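Local coordinates for AT-rich interactive domain-containing protein 4 (Arabidopsis thaliana, PDB 6LQF) that recognises H3K4me3 histone tails together with DNA through its ARID-PHD cassette, and probably acts in transcription regulation in the nucleus, at residues A[55-60]-A[116-121]; A[90-95]-A[100-105]; A[133-138]-A[181-186]. All blocks are in the same frame, centred on the assembly; numbering follows the deposited sequence.

Overall arrangement
Contacts 1 and 2 both belong to the ARID domain, and contact 3 lies in the PHD finger. Contact 2 is nested inside the chain loop that contact 1 closes. The two touch: Leu59 of 55-60 packs on Phe92 and Met104 of contact 2. Both are largely buried and each includes residues that bind the DNA, contact 1 through backbone N-H groups on phosphates, contact 2 through side chains on a phosphate and a base. Contact 3 is only partly buried. Its centre is about 36 Å from that of contact 1 and 30 Å from that of contact 2. Each segment there gives two cysteines to its own zinc ion, and the two segments meet through a small, mostly apolar patch.

Contact 1: A[55-60]-A[116-121]; sequences PDAVLN and ETYLLE. With nucleotides of chain C.
Tyr118 reaches from the C-terminal end of helix 107-118 to the loop at Pro55 and Ala57, within the helical ARID fold that binds DNA. The apolar part is small. Pro55, which follows a cis peptide bond, has its CB 3.7 Å from Tyr118 CE1 and meets the ring obliquely. Ala57 CB also comes in at a slant, 3.9 Å from Tyr118 OH. The ring reaches them because CG stands anti to the carbonyl carbon, chi1 -71°. Thr117 CG2 rests over one ring face, toward its rim. Leu66 of helix 66-74 touches both Pro55 and Tyr118, and Leu37 of helix 26-39 also packs on the tyrosine.

The polar part runs through one water. It accepts from Asp56 N at 2.9 Å and is hydrogen-bonded to Tyr118 OH at 2.7 Å. It sits at the ring edge, in the ring plane. A phenylalanine here would keep the ring but would probably leave this water without its phenolic partner and weaken the link to Asp56 N. Asp56 is the centre of an inverse gamma turn, whose Ala57 N to Pro55 O bond is weak. The Asp56 carboxylate leads away from Tyr118.

The DNA part belongs to 55-60 alone and uses backbone N-H groups. Strand 58-59 runs along two successive phosphates of chain C. Asn60 N donates to OP2 of DA4 of chain C at 2.9 Å. Val58 N donates to OP1 of DT3 of chain C at 2.8 Å, with an N-H...O angle of 162°.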
loop_
_atom_site.group_PDB
_atom_site.type_symbol
_atom_site.label_atom_id
_atom_site.label_comp_id
_atom_site.label_asym_id
_atom_site.label_seq_id
_atom_site.Cartn_x
_atom_site.Cartn_y
_atom_site.Cartn_z
ATOM N N PRO A 55 -13.818 3.075 -10.301
ATOM C CA PRO A 55 -13.267 3.717 -11.516
ATOM C C PRO A 55 -13.616 2.928 -12.759
ATOM O O PRO A 55 -14.031 1.800 -12.665
ATOM C CB PRO A 55 -11.762 3.665 -11.278
ATOM C CG PRO A 55 -11.581 2.334 -10.572
ATOM C CD PRO A 55 -12.798 2.249 -9.624
ATOM N N ASP A 56 -13.460 3.538 -13.933
ATOM C CA ASP A 56 -13.631 2.836 -15.198
ATOM C C ASP A 56 -12.325 2.256 -15.664
ATOM O O ASP A 56 -11.726 2.714 -16.645
ATOM C CB ASP A 56 -14.159 3.818 -16.239
ATOM C CG ASP A 56 -14.561 3.153 -17.532
ATOM O OD1 ASP A 56 -14.655 1.908 -17.590
ATOM O OD2 ASP A 56 -14.811 3.902 -18.501
ATOM N N ALA A 57 -11.813 1.322 -14.901
ATOM C CA ALA A 57 -10.527 0.665 -15.144
ATOM C C ALA A 57 -10.684 -0.770 -14.675
ATOM O O ALA A 57 -11.325 -1.068 -13.656
ATOM C CB ALA A 57 -9.358 1.317 -14.426
ATOM N N VAL A 58 -10.072 -1.655 -15.435
ATOM C CA VAL A 58 -10.170 -3.100 -15.204
ATOM C C VAL A 58 -8.749 -3.654 -15.073
ATOM O O VAL A 58 -7.834 -3.267 -15.822
ATOM C CB VAL A 58 -10.888 -3.762 -16.360
ATOM C CG1 VAL A 58 -10.883 -5.289 -16.252
ATOM C CG2 VAL A 58 -12.303 -3.236 -16.431
ATOM N N LEU A 59 -8.581 -4.574 -14.124
ATOM C CA LEU A 59 -7.326 -5.279 -13.869
ATOM C C LEU A 59 -7.675 -6.748 -13.615
ATOM O O LEU A 59 -8.426 -7.044 -12.698
ATOM C CB LEU A 59 -6.621 -4.701 -12.660
ATOM C CG LEU A 59 -5.295 -5.394 -12.331
ATOM C CD1 LEU A 59 -4.349 -5.125 -13.451
ATOM C CD2 LEU A 59 -4.729 -4.855 -11.046
ATOM N N ASN A 60 -7.087 -7.637 -14.399
ATOM C CA ASN A 60 -7.318 -9.072 -14.315
ATOM C C ASN A 60 -8.824 -9.367 -14.317
ATOM O O ASN A 60 -9.303 -10.120 -13.490
ATOM C CB ASN A 60 -6.661 -9.624 -13.047
ATOM C CG ASN A 60 -6.479 -11.130 -13.070
ATOM O OD1 ASN A 60 -6.444 -11.739 -14.125
ATOM N ND2 ASN A 60 -6.354 -11.745 -11.875
ATOM N N GLU A 116 -0.443 6.428 -10.097
ATOM C CA GLU A 116 -0.208 7.773 -10.615
ATOM C C GLU A 116 -1.483 8.454 -11.125
ATOM O O GLU A 116 -1.702 9.640 -10.867
ATOM C CB GLU A 116 0.807 7.717 -11.751
ATOM C CG GLU A 116 2.198 7.496 -11.203
ATOM C CD GLU A 116 3.250 7.338 -12.281
ATOM O OE1 GLU A 116 2.896 6.978 -13.431
ATOM O OE2 GLU A 116 4.435 7.566 -11.971
ATOM N N THR A 117 -2.331 7.731 -11.853
ATOM C CA THR A 117 -3.574 8.313 -12.399
ATOM C C THR A 117 -4.566 8.699 -11.301
ATOM O O THR A 117 -5.125 9.816 -11.306
ATOM C CB THR A 117 -4.198 7.276 -13.355
ATOM O OG1 THR A 117 -3.248 7.013 -14.407
ATOM C CG2 THR A 117 -5.551 7.766 -13.976
ATOM N N TYR A 118 -4.855 7.765 -10.371
ATOM C CA TYR A 118 -5.984 7.949 -9.485
ATOM C C TYR A 118 -5.622 8.438 -8.099
ATOM O O TYR A 118 -6.453 9.062 -7.408
ATOM C CB TYR A 118 -6.769 6.630 -9.335
ATOM C CG TYR A 118 -7.528 6.229 -10.563
ATOM C CD1 TYR A 118 -8.769 6.810 -10.843
ATOM C CD2 TYR A 118 -7.016 5.269 -11.445
ATOM C CE1 TYR A 118 -9.480 6.455 -11.978
ATOM C CE2 TYR A 118 -7.734 4.879 -12.589
ATOM C CZ TYR A 118 -8.960 5.505 -12.847
ATOM O OH TYR A 118 -9.691 5.130 -13.958
ATOM N N LEU A 119 -4.383 8.105 -7.633
ATOM C CA LEU A 119 -4.132 8.167 -6.185
ATOM C C LEU A 119 -2.946 9.015 -5.760
ATOM O O LEU A 119 -2.866 9.381 -4.579
ATOM C CB LEU A 119 -3.934 6.731 -5.641
ATOM C CG LEU A 119 -5.161 5.813 -5.726
ATOM C CD1 LEU A 119 -4.765 4.346 -5.317
ATOM C CD2 LEU A 119 -6.219 6.386 -4.813
ATOM N N LEU A 120 -2.041 9.396 -6.667
ATOM C CA LEU A 120 -0.829 10.060 -6.190
ATOM C C LEU A 120 -1.078 11.467 -5.626
ATOM O O LEU A 120 -0.634 11.820 -4.513
ATOM C CB LEU A 120 0.175 10.103 -7.319
ATOM C CG LEU A 120 1.495 10.685 -6.882
ATOM C CD1 LEU A 120 2.126 9.966 -5.691
ATOM C CD2 LEU A 120 2.414 10.569 -8.094
ATOM N N GLU A 121 -1.835 12.280 -6.379
ATOM C CA GLU A 121 -2.202 13.589 -5.858
ATOM C C GLU A 121 -3.028 13.476 -4.589
ATOM O O GLU A 121 -2.857 14.227 -3.643
ATOM C CB GLU A 121 -2.984 14.376 -6.920
ATOM C CG GLU A 121 -2.092 14.662 -8.116
ATOM C CD GLU A 121 -2.789 15.431 -9.230
ATOM O OE1 GLU A 121 -4.042 15.586 -9.203
ATOM O OE2 GLU A 121 -2.041 15.899 -10.120
ATOM P P DT C 3 -7.828 -0.529 -18.651
ATOM O OP1 DT C 3 -9.021 -0.639 -17.856
ATOM O OP2 DT C 3 -6.695 0.157 -18.135
ATOM O "O5'" DT C 3 -7.347 -1.965 -19.106
ATOM C "C5'" DT C 3 -8.286 -2.875 -19.646
ATOM C "C4'" DT C 3 -7.625 -4.152 -20.098
ATOM O "O4'" DT C 3 -6.789 -3.863 -21.227
ATOM C "C3'" DT C 3 -6.738 -4.881 -19.081
ATOM O "O3'" DT C 3 -7.248 -6.206 -19.017
ATOM C "C2'" DT C 3 -5.362 -4.862 -19.720
ATOM C "C1'" DT C 3 -5.682 -4.723 -21.190
ATOM N N1 DT C 3 -4.650 -4.099 -21.988
ATOM C C2 DT C 3 -4.279 -4.670 -23.178
ATOM O O2 DT C 3 -4.682 -5.751 -23.547
ATOM N N3 DT C 3 -3.335 -3.965 -23.873
ATOM C C4 DT C 3 -2.794 -2.744 -23.534
ATOM O O4 DT C 3 -1.979 -2.216 -24.267
ATOM C C5 DT C 3 -3.267 -2.184 -22.296
ATOM C C7 DT C 3 -2.733 -0.863 -21.845
ATOM C C6 DT C 3 -4.184 -2.866 -21.611
ATOM P P DA C 4 -6.904 -7.234 -17.883
ATOM O OP1 DA C 4 -8.128 -7.797 -17.450
ATOM O OP2 DA C 4 -5.981 -6.681 -16.933
ATOM O "O5'" DA C 4 -6.077 -8.339 -18.650
ATOM C "C5'" DA C 4 -6.696 -9.104 -19.672
ATOM C "C4'" DA C 4 -5.707 -10.050 -20.315
ATOM O "O4'" DA C 4 -4.787 -9.327 -21.148
ATOM C "C3'" DA C 4 -4.853 -10.883 -19.371
ATOM O "O3'" DA C 4 -4.741 -12.137 -20.026
ATOM C "C2'" DA C 4 -3.523 -10.161 -19.371
ATOM C "C1'" DA C 4 -3.455 -9.615 -20.770
ATOM N N9 DA C 4 -2.705 -8.389 -20.940
ATOM C C8 DA C 4 -2.665 -7.298 -20.117
ATOM N N7 DA C 4 -1.984 -6.296 -20.601
ATOM C C5 DA C 4 -1.548 -6.755 -21.831
ATOM C C6 DA C 4 -0.761 -6.177 -22.825
ATOM N N6 DA C 4 -0.261 -4.947 -22.746
ATOM N N1 DA C 4 -0.516 -6.903 -23.932
ATOM C C2 DA C 4 -1.008 -8.140 -24.006
ATOM N N3 DA C 4 -1.763 -8.793 -23.143
ATOM C C4 DA C 4 -2.006 -8.036 -22.063
HETATM O O HOH W 1 -12.235 6.107 -14.137
#

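Contact 2: A[90-95]-A[100-105]; sequences QVFSKM and LTNRMT. With nucleotides of chain C.
Phe92 points its ring at Asn102, whose amide lies at the ring edge with the two planes 88° apart. Asn102 ND2 is 3.7 Å from Phe92 CE2, near the ring plane. The ring extends this far because Phe92 CG is anti to the backbone N, chi1 -178°. Met104 lies across the end of Phe92, at a slant to the ring. Its CG is 4.0 Å from Phe92 CZ. Val107 and Leu111 of helix 107-118 also pack on Phe92, and His98 makes an edge-to-face pair with it.

Both ends of the Asn102 amide are used. ND2 donates to Thr99 O. OD1 accepts from Met104 N at 2.9 Å, in the carbonyl plane and on a lone pair, which closes an Asx turn. These bonds fix the rotation of the amide beside the ring. The turn lies in the ARID loop between helices 87-91 and 107-118, and Arg103 and Thr105 of this loop meet the DNA.

Arg103 NE donates to OP2 of DA6 of chain C at 3.1 Å. The phosphate oxygen lies at the edge of the guanidinium, in its plane, and the N-H...O angle is 166°. Thr105 CG2 rests over one guanidinium face, toward the rim. Thr105 OG1 donates to N7 of DA6 of chain C at 2.7 Å, a contact with the base itself.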
loop_
_atom_site.group_PDB
_atom_site.type_symbol
_atom_site.label_atom_id
_atom_site.label_comp_id
_atom_site.label_asym_id
_atom_site.label_seq_id
_atom_site.Cartn_x
_atom_site.Cartn_y
_atom_site.Cartn_z
ATOM N N GLN A 90 3.204 -8.109 -2.971
ATOM C CA GLN A 90 2.627 -7.659 -1.706
ATOM C C GLN A 90 1.494 -6.653 -1.888
ATOM O O GLN A 90 0.679 -6.513 -0.987
ATOM C CB GLN A 90 3.696 -7.010 -0.809
ATOM C CG GLN A 90 4.636 -8.028 -0.217
ATOM C CD GLN A 90 5.688 -7.362 0.668
ATOM O OE1 GLN A 90 5.342 -6.461 1.471
ATOM N NE2 GLN A 90 6.949 -7.803 0.542
ATOM N N VAL A 91 1.379 -5.974 -3.035
ATOM C CA VAL A 91 0.264 -5.044 -3.200
ATOM C C VAL A 91 -0.861 -5.756 -3.923
ATOM O O VAL A 91 -2.017 -5.789 -3.423
ATOM C CB VAL A 91 0.676 -3.795 -3.996
ATOM C CG1 VAL A 91 -0.489 -2.835 -4.257
ATOM C CG2 VAL A 91 1.760 -3.081 -3.188
ATOM N N PHE A 92 -0.522 -6.295 -5.094
ATOM C CA PHE A 92 -1.519 -7.015 -5.918
ATOM C C PHE A 92 -2.176 -8.151 -5.162
ATOM O O PHE A 92 -3.370 -8.375 -5.322
ATOM C CB PHE A 92 -0.847 -7.500 -7.213
ATOM C CG PHE A 92 -1.771 -8.216 -8.194
ATOM C CD1 PHE A 92 -2.949 -7.628 -8.631
ATOM C CD2 PHE A 92 -1.401 -9.443 -8.720
ATOM C CE1 PHE A 92 -3.753 -8.266 -9.596
ATOM C CE2 PHE A 92 -2.186 -10.084 -9.664
ATOM C CZ PHE A 92 -3.373 -9.493 -10.095
ATOM N N SER A 93 -1.432 -8.860 -4.330
ATOM C CA SER A 93 -1.961 -9.999 -3.570
ATOM C C SER A 93 -3.065 -9.641 -2.590
ATOM O O SER A 93 -3.804 -10.539 -2.151
ATOM C CB SER A 93 -0.775 -10.668 -2.875
ATOM O OG SER A 93 -0.212 -9.716 -1.983
ATOM N N LYS A 94 -3.213 -8.367 -2.240
ATOM C CA LYS A 94 -4.221 -7.903 -1.287
ATOM C C LYS A 94 -5.407 -7.269 -1.976
ATOM O O LYS A 94 -6.361 -6.809 -1.307
ATOM C CB LYS A 94 -3.644 -6.855 -0.352
ATOM C CG LYS A 94 -2.511 -7.315 0.527
ATOM C CD LYS A 94 -2.971 -8.455 1.399
ATOM C CE LYS A 94 -3.883 -7.959 2.488
ATOM N NZ LYS A 94 -3.162 -7.013 3.364
ATOM N N MET A 95 -5.323 -7.123 -3.300
ATOM C CA MET A 95 -6.424 -6.543 -4.062
ATOM C C MET A 95 -7.438 -7.540 -4.522
ATOM O O MET A 95 -7.101 -8.698 -4.758
ATOM C CB MET A 95 -5.878 -5.829 -5.293
ATOM C CG MET A 95 -4.962 -4.716 -4.900
ATOM S SD MET A 95 -4.068 -3.908 -6.264
ATOM C CE MET A 95 -5.462 -3.207 -7.220
ATOM N N LEU A 100 -5.263 -16.608 -7.845
ATOM C CA LEU A 100 -4.187 -17.537 -7.501
ATOM C C LEU A 100 -3.315 -17.849 -8.700
ATOM O O LEU A 100 -2.088 -17.767 -8.648
ATOM C CB LEU A 100 -4.777 -18.827 -6.942
ATOM C CG LEU A 100 -3.751 -19.832 -6.438
ATOM C CD1 LEU A 100 -3.774 -19.859 -4.913
ATOM C CD2 LEU A 100 -4.044 -21.221 -7.035
ATOM N N THR A 101 -3.975 -18.224 -9.784
ATOM C CA THR A 101 -3.308 -18.472 -11.040
ATOM C C THR A 101 -3.700 -17.329 -11.949
ATOM O O THR A 101 -4.870 -17.163 -12.301
ATOM C CB THR A 101 -3.710 -19.808 -11.683
ATOM O OG1 THR A 101 -5.094 -19.755 -12.036
ATOM C CG2 THR A 101 -3.461 -20.968 -10.731
ATOM N N ASN A 102 -2.714 -16.518 -12.269
ATOM C CA ASN A 102 -2.896 -15.381 -13.152
ATOM C C ASN A 102 -1.617 -15.252 -13.941
ATOM O O ASN A 102 -0.553 -15.735 -13.502
ATOM C CB ASN A 102 -3.198 -14.090 -12.373
ATOM C CG ASN A 102 -1.981 -13.548 -11.628
ATOM O OD1 ASN A 102 -1.105 -12.935 -12.224
ATOM N ND2 ASN A 102 -1.924 -13.765 -10.325
ATOM N N ARG A 103 -1.717 -14.606 -15.094
ATOM C CA ARG A 103 -0.539 -14.305 -15.912
ATOM C C ARG A 103 -0.333 -12.786 -16.029
ATOM O O ARG A 103 -0.094 -12.256 -17.126
ATOM C CB ARG A 103 -0.675 -14.922 -17.306
ATOM C CG ARG A 103 -0.561 -16.451 -17.345
ATOM C CD ARG A 103 0.693 -16.936 -16.618
ATOM N NE ARG A 103 1.937 -16.497 -17.255
ATOM C CZ ARG A 103 3.122 -16.429 -16.641
ATOM N NH1 ARG A 103 3.236 -16.761 -15.360
ATOM N NH2 ARG A 103 4.196 -16.017 -17.307
ATOM N N MET A 104 -0.472 -12.092 -14.906
ATOM C CA MET A 104 -0.372 -10.636 -14.850
ATOM C C MET A 104 1.081 -10.236 -14.679
ATOM O O MET A 104 1.497 -9.719 -13.639
ATOM C CB MET A 104 -1.211 -10.102 -13.696
ATOM C CG MET A 104 -2.726 -10.381 -13.899
ATOM S SD MET A 104 -3.474 -9.458 -15.259
ATOM C CE MET A 104 -3.036 -7.796 -14.849
ATOM N N THR A 105 1.873 -10.546 -15.695
ATOM C CA THR A 105 3.300 -10.398 -15.637
ATOM C C THR A 105 3.772 -8.963 -15.606
ATOM O O THR A 105 4.899 -8.669 -15.159
ATOM C CB THR A 105 3.937 -11.062 -16.824
ATOM O OG1 THR A 105 3.243 -10.610 -17.963
ATOM C CG2 THR A 105 3.790 -12.591 -16.719
ATOM P P DA C 6 1.771 -16.086 -21.750
ATOM O OP1 DA C 6 1.466 -17.381 -22.390
ATOM O OP2 DA C 6 2.134 -16.043 -20.319
ATOM O "O5'" DA C 6 2.977 -15.494 -22.616
ATOM C "C5'" DA C 6 2.751 -15.158 -23.982
ATOM C "C4'" DA C 6 3.997 -14.495 -24.593
ATOM O "O4'" DA C 6 4.078 -13.114 -24.149
ATOM C "C3'" DA C 6 5.334 -15.128 -24.241
ATOM O "O3'" DA C 6 6.218 -15.030 -25.366
ATOM C "C2'" DA C 6 5.827 -14.263 -23.069
ATOM C "C1'" DA C 6 5.315 -12.891 -23.462
ATOM N N9 DA C 6 5.005 -12.018 -22.333
ATOM C C8 DA C 6 4.264 -12.339 -21.210
ATOM N N7 DA C 6 4.092 -11.337 -20.385
ATOM C C5 DA C 6 4.778 -10.283 -20.998
ATOM C C6 DA C 6 4.957 -8.938 -20.628
ATOM N N6 DA C 6 4.473 -8.393 -19.496
ATOM N N1 DA C 6 5.676 -8.168 -21.494
ATOM C C2 DA C 6 6.154 -8.703 -22.608
ATOM N N3 DA C 6 6.025 -9.949 -23.073
ATOM C C4 DA C 6 5.299 -10.685 -22.219
ATOM P P DG C 5 -4.216 -13.397 -19.289
ATOM O OP1 DG C 5 -5.104 -14.513 -19.691
ATOM O OP2 DG C 5 -3.931 -13.118 -17.863
ATOM O "O5'" DG C 5 -2.782 -13.612 -19.966
ATOM C "C5'" DG C 5 -2.724 -13.874 -21.337
ATOM C "C4'" DG C 5 -1.324 -13.647 -21.854
ATOM O "O4'" DG C 5 -1.003 -12.247 -21.790
ATOM C "C3'" DG C 5 -0.196 -14.382 -21.119
ATOM O "O3'" DG C 5 0.561 -15.091 -22.112
ATOM C "C2'" DG C 5 0.630 -13.245 -20.487
ATOM C "C1'" DG C 5 0.370 -12.141 -21.499
ATOM N N9 DG C 5 0.610 -10.794 -21.027
ATOM C C8 DG C 5 0.216 -10.234 -19.847
ATOM N N7 DG C 5 0.592 -8.991 -19.724
ATOM C C5 DG C 5 1.250 -8.718 -20.920
ATOM C C6 DG C 5 1.905 -7.547 -21.364
ATOM O O6 DG C 5 1.974 -6.455 -20.775
ATOM N N1 DG C 5 2.480 -7.719 -22.601
ATOM C C2 DG C 5 2.446 -8.899 -23.310
ATOM N N2 DG C 5 3.036 -8.915 -24.477
ATOM N N3 DG C 5 1.839 -9.984 -22.896
ATOM C C4 DG C 5 1.294 -9.828 -21.702
#

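Contact 3: A[133-138]-A[181-186]; sequences CCLICR and CPNCSV. With ZN (zinc ion), chain G; ZN (zinc ion), chain F.
Leu135 inserts its two methyls beside a zinc ligand, so that the turns carrying the cysteine pairs of two zinc sites pack together largely through one leucine. This is the PHD finger, with its zinc ions held in the cross-brace arrangement: the first and third ligand pairs bind one ion, the second and fourth the other. Leu135 CD2 lies 3.8 Å from Cys181 CB, while CD1 touches both Cys181 SG and Asn183 ND2. A chi1 of 62° carries both methyls to Cys181. Leu135 and Asn183 lie alongside, running opposite ways. The leucine also packs on Ala155 of strand 154-156. Nearby, Ile136 lies across the proline ring, its CD1 4.2 Å from Pro182 CG.

The residues 133-138 supply Cys134 and Cys137 to one zinc ion, completed by His156 and Cys159. The residues 181-186 supply Cys181 and Cys184 to the other, completed by Cys148 and Cys151. In 133-138 two N-H groups fold back on the first sulfur. Cys137 N donates to Cys134 SG at 3.5 Å, nearly straight at 172°. Ile136 N adds a weak bond. Such donors would be expected to ease the negative charge of the thiolate. In 181-186 the matching bond, from Cys184 N to Cys181 SG, is weak.

Cys181 O accepts from Ser185 N at 3.1 Å and from Ser185 OG at 3.0 Å, with the hydroxyl 46° above the carbonyl plane.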
loop_
_atom_site.group_PDB
_atom_site.type_symbol
_atom_site.label_atom_id
_atom_site.label_comp_id
_atom_site.label_asym_id
_atom_site.label_seq_id
_atom_site.Cartn_x
_atom_site.Cartn_y
_atom_site.Cartn_z
ATOM N N CYS A 133 8.830 4.737 13.190
ATOM C CA CYS A 133 10.261 4.476 13.363
ATOM C C CYS A 133 10.474 2.982 13.615
ATOM O O CYS A 133 9.539 2.223 13.842
ATOM C CB CYS A 133 10.829 5.294 14.522
ATOM S SG CYS A 133 10.247 4.787 16.168
ATOM N N CYS A 134 11.725 2.571 13.535
ATOM C CA CYS A 134 12.135 1.200 13.862
ATOM C C CYS A 134 11.899 0.885 15.333
ATOM O O CYS A 134 12.310 1.644 16.201
ATOM C CB CYS A 134 13.643 1.033 13.515
ATOM S SG CYS A 134 14.317 -0.573 13.961
ATOM N N LEU A 135 11.254 -0.238 15.604
ATOM C CA LEU A 135 10.901 -0.602 16.976
ATOM C C LEU A 135 12.147 -0.912 17.763
ATOM O O LEU A 135 12.104 -0.866 19.008
ATOM C CB LEU A 135 9.916 -1.804 16.990
ATOM C CG LEU A 135 10.409 -3.138 16.395
ATOM C CD1 LEU A 135 11.054 -4.037 17.443
ATOM C CD2 LEU A 135 9.266 -3.902 15.716
ATOM N N ILE A 136 13.225 -1.275 17.066
ATOM C CA ILE A 136 14.511 -1.560 17.772
ATOM C C ILE A 136 15.326 -0.318 18.032
ATOM O O ILE A 136 15.607 0.001 19.191
ATOM C CB ILE A 136 15.361 -2.571 16.970
ATOM C CG1 ILE A 136 14.583 -3.887 16.877
ATOM C CG2 ILE A 136 16.707 -2.814 17.676
ATOM C CD1 ILE A 136 15.088 -4.861 15.799
ATOM N N CYS A 137 15.725 0.395 16.982
ATOM C CA CYS A 137 16.635 1.553 17.144
ATOM C C CYS A 137 15.976 2.921 17.265
ATOM O O CYS A 137 16.653 3.905 17.515
ATOM C CB CYS A 137 17.620 1.625 15.993
ATOM S SG CYS A 137 16.889 2.215 14.418
ATOM N N ARG A 138 14.677 2.983 16.991
ATOM C CA ARG A 138 13.830 4.166 17.196
ATOM C C ARG A 138 14.136 5.285 16.197
ATOM O O ARG A 138 13.783 6.444 16.437
ATOM C CB ARG A 138 13.940 4.692 18.642
ATOM C CG ARG A 138 13.984 3.642 19.745
ATOM C CD ARG A 138 12.764 2.718 19.795
ATOM N NE ARG A 138 11.502 3.436 19.665
ATOM C CZ ARG A 138 10.300 2.900 19.883
ATOM N NH1 ARG A 138 10.185 1.630 20.266
ATOM N NH2 ARG A 138 9.207 3.639 19.720
ATOM N N CYS A 181 9.064 -9.971 15.654
ATOM C CA CYS A 181 10.164 -9.119 16.154
ATOM C C CYS A 181 10.746 -9.609 17.489
ATOM O O CYS A 181 10.134 -10.483 18.136
ATOM C CB CYS A 181 9.644 -7.658 16.294
ATOM S SG CYS A 181 8.709 -7.286 17.837
ATOM N N PRO A 182 11.921 -9.095 17.879
ATOM C CA PRO A 182 12.555 -9.595 19.108
ATOM C C PRO A 182 11.711 -9.298 20.342
ATOM O O PRO A 182 11.770 -10.062 21.310
ATOM C CB PRO A 182 13.885 -8.821 19.148
ATOM C CG PRO A 182 14.183 -8.460 17.735
ATOM C CD PRO A 182 12.802 -8.185 17.119
ATOM N N ASN A 183 11.000 -8.177 20.374
ATOM C CA ASN A 183 10.171 -7.860 21.542
ATOM C C ASN A 183 8.969 -8.794 21.715
ATOM O O ASN A 183 8.577 -9.076 22.847
ATOM C CB ASN A 183 9.724 -6.395 21.475
ATOM C CG ASN A 183 10.902 -5.450 21.579
ATOM O OD1 ASN A 183 12.011 -5.885 21.925
ATOM N ND2 ASN A 183 10.680 -4.176 21.325
ATOM N N CYS A 184 8.396 -9.288 20.615
ATOM C CA CYS A 184 7.239 -10.189 20.658
ATOM C C CYS A 184 7.592 -11.649 20.893
ATOM O O CYS A 184 6.805 -12.423 21.441
ATOM C CB CYS A 184 6.464 -10.111 19.346
ATOM S SG CYS A 184 5.488 -8.629 19.163
ATOM N N SER A 185 8.763 -12.049 20.439
ATOM C CA SER A 185 9.142 -13.454 20.416
ATOM C C SER A 185 9.106 -14.119 21.776
ATOM O O SER A 185 9.637 -13.587 22.748
ATOM C CB SER A 185 10.541 -13.592 19.820
ATOM O OG SER A 185 10.463 -13.455 18.406
ATOM N N VAL A 186 8.452 -15.281 21.825
ATOM C CA VAL A 186 8.572 -16.134 23.007
ATOM C C VAL A 186 9.470 -17.328 22.667
ATOM O O VAL A 186 9.681 -18.213 23.517
ATOM C CB VAL A 186 7.176 -16.612 23.532
ATOM C CG1 VAL A 186 6.326 -15.385 23.932
ATOM C CG2 VAL A 186 6.433 -17.506 22.501
HETATM ZN ZN ZN G . 16.490 0.124 13.315
HETATM ZN ZN ZN F . 6.445 -7.493 17.418
#